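Side-chain contacts in probable GGDEF family protein (Chromobacterium violaceum, PDB 3NJA), which is of unknown function but carries a PAS domain of a GGDEF family protein, and so probably senses a signal that tunes cyclic di-GMP synthesis: residues V22-E26 with S27-E31; Q34-H37 with D38-T42; D48-E51 with D52-F55; R63-V66 with R67-L70; E69-R72 with H73-G76. One frame throughout, in Å; residues are numbered along the deposited sequence. Where two conformers were deposited one is given.

Contact 1 of 5, residues V22-E26 with S27-E31; sequences VLHME and SGRLE
The imidazole of His24 is sandwiched. On one face lies the guanidinium of Arg29, stacked flat with centres 3.9 Å apart and planes 20° from parallel; on the opposite face sits CG1 of Val22, near its rim. Glu31 comes in at the edge: His24 NE2 gives its hydrogen to Glu31 OE1 at 2.6 Å; OE1 lies near the ring plane, while NE2 meets it from above the carboxylate plane. The same carboxylate uses OE2 for a salt bridge to Arg29 NH2 (3.2 Å), so Glu31 ties both stacked groups together. With CG anti to its carbonyl carbon (chi1 -59°), His24 carries its ring alongside Arg29, which bends at chi2 and chi3 to lie over it. Val22 and Glu31 form a hydrogen-bonded pair, Glu31 N to Val22 O measuring 2.8 Å, and His24 N reaches Arg29 O at the same length. Leu23 and Leu30 make the next, non-hydrogen-bonded pair and meet on the other face of the sheet. Val22 to His24 also pair with a strand of the second subunit. Gly28, with positive phi, helps turn this hairpin of strands 19-24 and 30-32, the first in the modelled chain, consistent with the N-terminal hairpin of PAS folds.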
# COMPACT_ATOMS: atom_id res chain seq x y z
N VAL B 22 -14.43 12.63 -10.78
CA VAL B 22 -13.33 13.46 -10.29
C VAL B 22 -13.80 14.43 -9.21
O VAL B 22 -14.80 15.12 -9.39
CB VAL B 22 -12.71 14.28 -11.43
CG1 VAL B 22 -11.71 15.27 -10.87
CG2 VAL B 22 -12.07 13.35 -12.47
N LEU B 23 -13.07 14.49 -8.10
CA LEU B 23 -13.37 15.46 -7.05
C LEU B 23 -12.31 16.56 -6.96
O LEU B 23 -11.21 16.35 -6.44
CB LEU B 23 -13.53 14.78 -5.69
CG LEU B 23 -13.71 15.73 -4.49
CD1 LEU B 23 -15.04 16.45 -4.57
CD2 LEU B 23 -13.60 14.96 -3.19
N HIS B 24 -12.66 17.73 -7.47
CA HIS B 24 -11.78 18.88 -7.37
C HIS B 24 -11.72 19.39 -5.94
O HIS B 24 -12.74 19.51 -5.28
CB HIS B 24 -12.23 19.96 -8.34
CG HIS B 24 -12.25 19.50 -9.76
ND1 HIS B 24 -11.10 19.37 -10.51
CD2 HIS B 24 -13.26 19.08 -10.55
CE1 HIS B 24 -11.40 18.92 -11.71
NE2 HIS B 24 -12.71 18.73 -11.77
N MSE B 25 -10.51 19.67 -5.46
CA MSE B 25 -10.32 20.03 -4.06
C MSE B 25 -10.54 21.52 -3.83
O MSE B 25 -11.27 21.94 -2.91
CB MSE B 25 -8.93 19.60 -3.61
CG MSE B 25 -8.90 18.67 -2.39
SE MSE B 25 -10.07 17.10 -2.49
CE MSE B 25 -9.55 16.28 -0.80
N GLU B 26 -9.93 22.33 -4.68
CA GLU B 26 -10.05 23.77 -4.59
C GLU B 26 -11.48 24.16 -4.87
O GLU B 26 -12.11 24.90 -4.11
CB GLU B 26 -9.14 24.42 -5.64
CG GLU B 26 -9.57 25.82 -6.05
CD GLU B 26 -9.15 26.88 -5.05
OE1 GLU B 26 -10.00 27.72 -4.68
OE2 GLU B 26 -7.96 26.88 -4.63
N SER B 27 -11.97 23.64 -5.99
CA SER B 27 -13.29 23.96 -6.52
C SER B 27 -14.39 23.28 -5.69
O SER B 27 -15.52 23.79 -5.58
CB SER B 27 -13.35 23.51 -7.98
OG SER B 27 -14.60 23.82 -8.57
N GLY B 28 -14.06 22.12 -5.12
CA GLY B 28 -15.04 21.30 -4.43
C GLY B 28 -15.95 20.63 -5.44
O GLY B 28 -16.78 19.79 -5.08
N ARG B 29 -15.79 21.01 -6.70
CA ARG B 29 -16.63 20.51 -7.78
C ARG B 29 -16.48 19.00 -7.91
O ARG B 29 -15.38 18.48 -7.81
CB ARG B 29 -16.26 21.19 -9.10
CG ARG B 29 -17.38 21.21 -10.14
CD ARG B 29 -16.82 21.06 -11.54
NE ARG B 29 -15.49 21.65 -11.65
CZ ARG B 29 -14.65 21.45 -12.67
NH1 ARG B 29 -13.46 22.03 -12.68
NH2 ARG B 29 -15.01 20.65 -13.67
N LEU B 30 -17.59 18.31 -8.11
CA LEU B 30 -17.54 16.87 -8.29
C LEU B 30 -18.06 16.48 -9.68
O LEU B 30 -19.23 16.68 -9.98
CB LEU B 30 -18.35 16.17 -7.20
CG LEU B 30 -18.43 14.64 -7.32
CD1 LEU B 30 -17.03 14.04 -7.28
CD2 LEU B 30 -19.30 14.04 -6.24
N GLU B 31 -17.19 15.93 -10.52
CA GLU B 31 -17.58 15.56 -11.88
C GLU B 31 -18.03 14.12 -11.96
O GLU B 31 -17.30 13.21 -11.59
CB GLU B 31 -16.44 15.79 -12.87
CG GLU B 31 -15.89 17.21 -12.90
CD GLU B 31 -14.82 17.43 -13.98
OE1 GLU B 31 -13.61 17.22 -13.70
OE2 GLU B 31 -15.20 17.82 -15.11

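Contact 2 of 5, residues Q34-H37 with D38-T42; sequences QAVH and DIFGT
From Gln34 the chain winds as one short helix and leaves helical angles at Gly41, where phi turns positive (72°). The bond from Phe40 N to Val36 O, 2.9 Å long, is a regular helical one, whereas the next carbonyl, that of His37, is taken by Thr42 N at 2.9 Å, one residue further along. Past a glycine of positive phi, this is the 6→1 bond of a Schellman-like ending; its companion, Gly41 N to Asp38 O, is long and weak. The imidazole of His37 reinforces the ending: its ND1 meets Thr42 OG1 at 2.9 Å, the hydroxyl lying near the plane of the ring at its edge, and either atom could be the donor. Thr42 OG1 stands between its own N and carbonyl carbon (chi1 52°), which aims it at the ring. The small helix is one of those that follow the first hairpin in a PAS fold. On its outer side Gln34 folds back at chi2 and gives an NE2 hydrogen to Asp38 OD1 (2.7 Å, 152° at the hydrogen); the acceptor lies in the amide plane, yet the carboxylate is met from above its own plane. Val36 and Phe40 run side by side on a more buried flank, CG1 of Val36 resting 3.7 Å from CD2 of Phe40. Trp32 meets both rings of this helix, edge-to-face with His37, while Val36, Ile39 and Phe40 pack on Val117, Leu96 and Ile86 of the second subunit.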
# COMPACT_ATOMS: atom_id res chain seq x y z
N GLN B 34 -22.29 10.21 -16.77
CA GLN B 34 -23.70 9.82 -16.67
C GLN B 34 -23.80 8.40 -16.11
O GLN B 34 -24.83 8.01 -15.56
CB GLN B 34 -24.41 9.93 -18.03
CG GLN B 34 -25.87 9.45 -18.04
CD GLN B 34 -26.79 10.29 -17.17
OE1 GLN B 34 -26.87 11.51 -17.32
NE2 GLN B 34 -27.50 9.63 -16.26
N ALA B 35 -22.73 7.63 -16.23
CA ALA B 35 -22.71 6.27 -15.72
C ALA B 35 -22.80 6.22 -14.19
O ALA B 35 -23.37 5.27 -13.64
CB ALA B 35 -21.47 5.53 -16.21
N VAL B 36 -22.24 7.22 -13.52
CA VAL B 36 -22.32 7.32 -12.06
C VAL B 36 -23.74 7.71 -11.65
O VAL B 36 -24.41 7.01 -10.88
CB VAL B 36 -21.35 8.38 -11.50
CG1 VAL B 36 -21.60 8.60 -10.02
CG2 VAL B 36 -19.88 7.97 -11.75
N HIS B 37 -24.20 8.84 -12.19
CA HIS B 37 -25.57 9.28 -12.00
C HIS B 37 -26.54 8.12 -12.11
O HIS B 37 -27.58 8.11 -11.45
CB HIS B 37 -25.94 10.33 -13.03
CG HIS B 37 -25.51 11.71 -12.66
ND1 HIS B 37 -26.14 12.45 -11.68
CD2 HIS B 37 -24.50 12.49 -13.14
CE1 HIS B 37 -25.54 13.62 -11.57
NE2 HIS B 37 -24.55 13.67 -12.44
N ASP B 38 -26.19 7.16 -12.96
CA ASP B 38 -27.06 6.02 -13.20
C ASP B 38 -27.00 5.05 -12.03
O ASP B 38 -28.03 4.49 -11.64
CB ASP B 38 -26.70 5.32 -14.51
CG ASP B 38 -27.17 6.10 -15.74
OD1 ASP B 38 -27.99 7.04 -15.59
OD2 ASP B 38 -26.72 5.77 -16.86
N ILE B 39 -25.83 4.84 -11.45
CA ILE B 39 -25.77 3.91 -10.33
C ILE B 39 -26.33 4.57 -9.07
O ILE B 39 -26.83 3.88 -8.17
CB ILE B 39 -24.36 3.31 -10.13
CG1 ILE B 39 -23.79 3.70 -8.77
CG2 ILE B 39 -23.41 3.72 -11.24
CD1 ILE B 39 -22.39 3.19 -8.60
N PHE B 40 -26.31 5.90 -9.04
CA PHE B 40 -26.86 6.63 -7.90
C PHE B 40 -28.35 6.91 -7.98
O PHE B 40 -28.97 7.28 -6.97
CB PHE B 40 -26.10 7.94 -7.68
CG PHE B 40 -24.90 7.79 -6.82
CD1 PHE B 40 -24.95 8.11 -5.47
CD2 PHE B 40 -23.71 7.28 -7.35
CE1 PHE B 40 -23.84 7.95 -4.66
CE2 PHE B 40 -22.61 7.11 -6.55
CZ PHE B 40 -22.67 7.45 -5.20
N GLY B 41 -28.92 6.74 -9.17
CA GLY B 41 -30.32 7.03 -9.42
C GLY B 41 -30.60 8.52 -9.43
O GLY B 41 -31.69 8.96 -9.04
N THR B 42 -29.63 9.31 -9.87
CA THR B 42 -29.78 10.76 -9.87
C THR B 42 -29.82 11.36 -11.27
O THR B 42 -29.59 10.67 -12.27
CB THR B 42 -28.65 11.45 -9.09
OG1 THR B 42 -27.38 10.97 -9.57
CG2 THR B 42 -28.80 11.15 -7.61

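Contact 3 of 5, residues D48-E51 with D52-F55; sequences DATE and DAYF
The chain passes from an irregular segment into a helix at Thr50, its N-cap residue, and the first turn closes through Tyr54 N to Thr50 O (3.2 Å) and Phe55 N to Glu51 O (3.1 Å). Thr50 turns its methyl inward: CG2 sits between the backbone N and the carbonyl carbon, against CB of Ala53, while OG1 is anti to the N (chi1 178°). CB of Asp48 approaches the same Ala53 methyl from the preceding loop, at 4.0 Å. A turn further on, Glu51 runs beside Phe55, both pointing the same way; its CG lies 3.7 Å from CE2 of Phe55, and the carboxylate continues past the ring's edge, its plane 38° from that of the ring. The face of Phe55 is occupied by its sequence neighbour, with CE2 of Tyr54 standing 3.6 Å above the ring centre. Both rings look toward helix 63-74: Tyr54 and Phe55 pack on Val66, Phe55 also on Leu70, and Arg67 makes a cation-pi contact with Phe55. Tyr54 packs as well on Glu98 of the second subunit. In the loop, the backbone N of Leu30 probably bonds to the carbonyl of Ala49, fastening the start of helix 51-56 to strand 30-32.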
# COMPACT_ATOMS: atom_id res chain seq x y z
N ASP B 48 -26.63 18.36 -7.24
CA ASP B 48 -25.70 19.41 -6.82
C ASP B 48 -24.24 19.21 -7.22
O ASP B 48 -23.50 20.18 -7.32
CB ASP B 48 -25.77 19.60 -5.30
CG ASP B 48 -27.13 20.08 -4.83
OD1 ASP B 48 -27.55 21.19 -5.23
OD2 ASP B 48 -27.77 19.33 -4.05
N ALA B 49 -23.82 17.96 -7.41
CA ALA B 49 -22.42 17.65 -7.73
C ALA B 49 -21.42 18.27 -6.75
O ALA B 49 -20.59 19.09 -7.14
CB ALA B 49 -22.08 18.07 -9.17
N THR B 50 -21.52 17.89 -5.48
CA THR B 50 -20.58 18.31 -4.45
C THR B 50 -20.27 17.11 -3.56
O THR B 50 -21.01 16.12 -3.58
CB THR B 50 -21.15 19.41 -3.55
OG1 THR B 50 -20.19 19.74 -2.55
CG2 THR B 50 -22.39 18.92 -2.86
N GLU B 51 -19.20 17.20 -2.77
CA GLU B 51 -18.90 16.09 -1.88
C GLU B 51 -20.01 15.86 -0.84
O GLU B 51 -20.39 14.71 -0.59
CB GLU B 51 -17.53 16.21 -1.20
CG GLU B 51 -17.13 14.91 -0.49
CD GLU B 51 -15.69 14.91 0.02
OE1 GLU B 51 -15.12 13.79 0.18
OE2 GLU B 51 -15.13 16.00 0.26
N ASP B 52 -20.54 16.92 -0.24
CA ASP B 52 -21.62 16.75 0.72
C ASP B 52 -22.79 16.04 0.07
O ASP B 52 -23.35 15.10 0.63
CB ASP B 52 -22.13 18.06 1.32
CG ASP B 52 -23.37 17.84 2.19
OD1 ASP B 52 -23.29 17.02 3.13
OD2 ASP B 52 -24.43 18.46 1.91
N ALA B 53 -23.16 16.49 -1.13
CA ALA B 53 -24.29 15.90 -1.84
C ALA B 53 -24.09 14.40 -1.91
O ALA B 53 -25.02 13.61 -1.75
CB ALA B 53 -24.42 16.47 -3.23
N TYR B 54 -22.85 14.00 -2.15
CA TYR B 54 -22.51 12.60 -2.24
C TYR B 54 -22.79 11.90 -0.90
O TYR B 54 -23.35 10.81 -0.87
CB TYR B 54 -21.04 12.46 -2.66
CG TYR B 54 -20.33 11.24 -2.15
CD1 TYR B 54 -20.51 10.00 -2.76
CD2 TYR B 54 -19.47 11.32 -1.07
CE1 TYR B 54 -19.86 8.87 -2.30
CE2 TYR B 54 -18.79 10.20 -0.61
CZ TYR B 54 -18.99 8.98 -1.23
OH TYR B 54 -18.33 7.86 -0.76
N PHE B 55 -22.45 12.56 0.20
CA PHE B 55 -22.59 11.93 1.49
C PHE B 55 -24.06 11.79 1.90
O PHE B 55 -24.40 10.85 2.60
CB PHE B 55 -21.77 12.67 2.55
CG PHE B 55 -20.35 12.20 2.63
CD1 PHE B 55 -20.05 10.98 3.20
CD2 PHE B 55 -19.32 12.98 2.13
CE1 PHE B 55 -18.72 10.54 3.27
CE2 PHE B 55 -17.99 12.55 2.20
CZ PHE B 55 -17.69 11.33 2.77

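Contact 4 of 5, residues R63-V66 with R67-L70; sequences RARV and RREL
Arg68 folds its guanidinium back over the preceding turn of its own helix, laying one face across the backbone from Ala64 C to Arg65 N. Arg68 NH1 comes to 3.6 Å from CB of Ala64, and Arg68 NH2 lies over the CA and N of Arg65. A bend at chi3 (-50°) returns the group over the helix, while its NE forms a salt bridge with Glu83 of the third subunit. The next side chain along, Glu69, takes a hydrogen from Arg65 NE at its OE1, 3.1 Å away, in a salt bridge one turn apart. The carboxylate lies at the edge of the Arg65 guanidinium but is itself approached steeply, 64° out of its plane, and the two planes are 49° apart. A water extends the pairing, donating to Glu69 OE2 at 2.6 Å and more weakly accepting from Arg65 NH1, whose stronger partner is the carbonyl of Glu83 in the second subunit. Such i to i+4 ion pairs are common along helices, and this one lies within helix 63-74, part of the PAS fold. On another flank Val66 and Leu70 run side by side, with CG1 of Val66 3.7 Å from CD1 of Leu70; they pack on Tyr84 and Asn100 of the second subunit. Arg67 stretches back past Arg63, and Arg67 NH1 lies 3.8 Å from CB of Arg63. Arg63 leads away from the helix, its NE bound to the carbonyl of Val58.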
# COMPACT_ATOMS: atom_id res chain seq x y z
N ARG B 63 -21.46 6.56 6.63
CA ARG B 63 -20.82 7.86 6.34
C ARG B 63 -19.59 8.21 7.18
O ARG B 63 -18.63 8.78 6.67
CB ARG B 63 -21.83 9.01 6.43
CG ARG B 63 -22.98 8.90 5.46
CD ARG B 63 -23.95 10.03 5.69
NE ARG B 63 -25.17 9.86 4.90
CZ ARG B 63 -26.28 10.56 5.10
NH1 ARG B 63 -26.34 11.48 6.06
NH2 ARG B 63 -27.34 10.35 4.33
N ALA B 64 -19.62 7.89 8.47
CA ALA B 64 -18.48 8.18 9.32
C ALA B 64 -17.30 7.31 8.90
O ALA B 64 -16.19 7.81 8.69
CB ALA B 64 -18.82 7.97 10.77
N ARG B 65 -17.56 6.01 8.77
CA ARG B 65 -16.55 5.04 8.40
C ARG B 65 -15.80 5.50 7.15
O ARG B 65 -14.57 5.61 7.15
CB ARG B 65 -17.19 3.69 8.12
CG ARG B 65 -16.28 2.49 8.41
CD ARG B 65 -16.80 1.23 7.71
NE ARG B 65 -16.44 1.28 6.30
CZ ARG B 65 -17.28 1.03 5.29
NH1 ARG B 65 -16.83 1.11 4.04
NH2 ARG B 65 -18.54 0.71 5.52
N VAL B 66 -16.56 5.75 6.09
CA VAL B 66 -16.01 6.19 4.83
C VAL B 66 -15.18 7.46 5.00
O VAL B 66 -14.03 7.54 4.53
CB VAL B 66 -17.12 6.42 3.81
CG1 VAL B 66 -16.64 7.31 2.69
CG2 VAL B 66 -17.65 5.08 3.29
N ARG B 67 -15.73 8.45 5.70
CA ARG B 67 -14.96 9.65 5.96
C ARG B 67 -13.60 9.32 6.55
O ARG B 67 -12.58 9.83 6.09
CB ARG B 67 -15.72 10.65 6.83
CG ARG B 67 -16.57 11.60 6.00
CD ARG B 67 -17.12 12.75 6.81
NE ARG B 67 -18.29 13.34 6.16
CZ ARG B 67 -19.55 12.99 6.42
NH1 ARG B 67 -19.82 12.05 7.33
NH2 ARG B 67 -20.55 13.57 5.76
N ARG B 68 -13.58 8.46 7.56
CA ARG B 68 -12.33 8.07 8.19
C ARG B 68 -11.40 7.33 7.24
O ARG B 68 -10.20 7.57 7.24
CB ARG B 68 -12.59 7.23 9.44
CG ARG B 68 -13.08 8.03 10.62
CD ARG B 68 -13.34 7.12 11.82
NE ARG B 68 -14.16 5.95 11.50
CZ ARG B 68 -15.42 5.78 11.90
NH1 ARG B 68 -16.02 6.72 12.63
NH2 ARG B 68 -16.09 4.67 11.58
N GLU B 69 -11.94 6.43 6.42
CA GLU B 69 -11.11 5.64 5.52
C GLU B 69 -10.48 6.50 4.44
O GLU B 69 -9.34 6.25 4.03
CB GLU B 69 -11.91 4.49 4.90
CG GLU B 69 -12.33 3.42 5.91
CD GLU B 69 -13.04 2.23 5.27
OE1 GLU B 69 -13.40 1.28 6.00
OE2 GLU B 69 -13.23 2.24 4.03
N LEU B 70 -11.22 7.49 3.97
CA LEU B 70 -10.67 8.46 3.03
C LEU B 70 -9.53 9.17 3.73
O LEU B 70 -8.38 9.09 3.31
CB LEU B 70 -11.72 9.48 2.62
CG LEU B 70 -12.90 8.87 1.88
CD1 LEU B 70 -14.08 9.85 1.81
CD2 LEU B 70 -12.47 8.41 0.49
O HOH W 1 -14.14 0.44 2.33

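Contact 5 of 5, residues E69-R72 with H73-G76; sequences ELDR and HVLG
His73 leaves the last turns of the helix with CB 3.6 Å from the carbonyl oxygen of Glu69, one turn back. CG, anti to its own carbonyl carbon (chi1 -82°), keeps about the same distance from that oxygen. The closest approach is made by ND1, which gives its hydrogen to Glu69 O at 2.8 Å and 154°, the oxygen lying near the ring plane at the edge; CE1 then draws off to 3.8 Å. The backbone N of His73 reaches the same oxygen at 3.2 Å. These two donors arrive from opposite faces of the carbonyl plane, so one residue grips the oxygen twice and the rotation of the ring is fixed. Phe80 of the second subunit stacks on this imidazole. Beyond it the helix runs out: Leu75 N still bonds to Asp71 O at 2.9 Å, and Gly76 N makes a weak bond to Arg72 O. Arg72 NH1 forms a salt bridge with Glu83 of the third subunit. The arrangement is a helix C-terminus, with a histidine side chain adding a bond to an i-4 carbonyl where helix 63-74 gives way to the segment before strand 80-87.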
# COMPACT_ATOMS: atom_id res chain seq x y z
N GLU B 69 -11.94 6.43 6.42
CA GLU B 69 -11.11 5.64 5.52
C GLU B 69 -10.48 6.50 4.44
O GLU B 69 -9.34 6.25 4.03
CB GLU B 69 -11.91 4.49 4.90
CG GLU B 69 -12.33 3.42 5.91
CD GLU B 69 -13.04 2.23 5.27
OE1 GLU B 69 -13.40 1.28 6.00
OE2 GLU B 69 -13.23 2.24 4.03
N LEU B 70 -11.22 7.49 3.97
CA LEU B 70 -10.67 8.46 3.03
C LEU B 70 -9.53 9.17 3.73
O LEU B 70 -8.38 9.09 3.31
CB LEU B 70 -11.72 9.48 2.62
CG LEU B 70 -12.90 8.87 1.88
CD1 LEU B 70 -14.08 9.85 1.81
CD2 LEU B 70 -12.47 8.41 0.49
N ASP B 71 -9.87 9.85 4.82
CA ASP B 71 -8.89 10.64 5.55
C ASP B 71 -7.67 9.81 5.89
O ASP B 71 -6.55 10.31 5.87
CB ASP B 71 -9.50 11.21 6.82
CG ASP B 71 -10.57 12.25 6.54
OD1 ASP B 71 -10.71 12.65 5.36
OD2 ASP B 71 -11.27 12.66 7.49
N ARG B 72 -7.88 8.54 6.19
CA ARG B 72 -6.76 7.68 6.53
C ARG B 72 -5.82 7.45 5.33
O ARG B 72 -4.61 7.33 5.50
CB ARG B 72 -7.27 6.35 7.09
CG ARG B 72 -6.21 5.60 7.84
CD ARG B 72 -6.76 4.40 8.57
NE ARG B 72 -7.72 4.73 9.62
CZ ARG B 72 -9.02 4.46 9.55
NH1 ARG B 72 -9.51 3.87 8.46
NH2 ARG B 72 -9.83 4.77 10.56
N HIS B 73 -6.38 7.42 4.13
CA HIS B 73 -5.61 7.14 2.93
C HIS B 73 -5.00 8.39 2.31
O HIS B 73 -3.84 8.39 1.90
CB HIS B 73 -6.48 6.43 1.89
CG HIS B 73 -6.61 4.96 2.12
ND1 HIS B 73 -7.46 4.43 3.06
CD2 HIS B 73 -6.01 3.91 1.52
CE1 HIS B 73 -7.37 3.11 3.04
NE2 HIS B 73 -6.50 2.77 2.11
N VAL B 74 -5.79 9.45 2.25
CA VAL B 74 -5.35 10.72 1.67
C VAL B 74 -4.40 11.47 2.60
O VAL B 74 -3.50 12.18 2.15
CB VAL B 74 -6.58 11.62 1.31
CG1 VAL B 74 -7.56 11.69 2.45
CG2 VAL B 74 -6.15 13.03 0.94
N LEU B 75 -4.59 11.31 3.91
CA LEU B 75 -3.93 12.17 4.89
C LEU B 75 -3.15 11.41 5.96
O LEU B 75 -2.35 12.01 6.70
CB LEU B 75 -4.95 13.08 5.57
CG LEU B 75 -4.78 14.57 5.30
CD1 LEU B 75 -5.14 14.91 3.86
CD2 LEU B 75 -5.61 15.39 6.29
N GLY B 76 -3.39 10.11 6.06
CA GLY B 76 -2.73 9.31 7.07
C GLY B 76 -1.30 8.98 6.69
O GLY B 76 -0.87 9.24 5.57

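Overall arrangement
Taken in order, contacts 1 to 5 follow the chain from the first hairpin through three successive helices of the PAS fold. Contacts 1 and 3, centres about 10 Å apart, are joined where strand 30-32 meets the loop before helix 51-56. Contact 3 also touches contact 2, about 13 Å away centre to centre, and contact 4, about 15 Å away, which places helix 51-56 between its two neighbours. Contacts 4 and 5 share Glu69 and Leu70 on helix 63-74, their centres about 9 Å apart. All five touch the second subunit, consistent with a domain whose strands 80-87, 93-104 and 110-119 are exchanged between copies rather than folded back on their own helices.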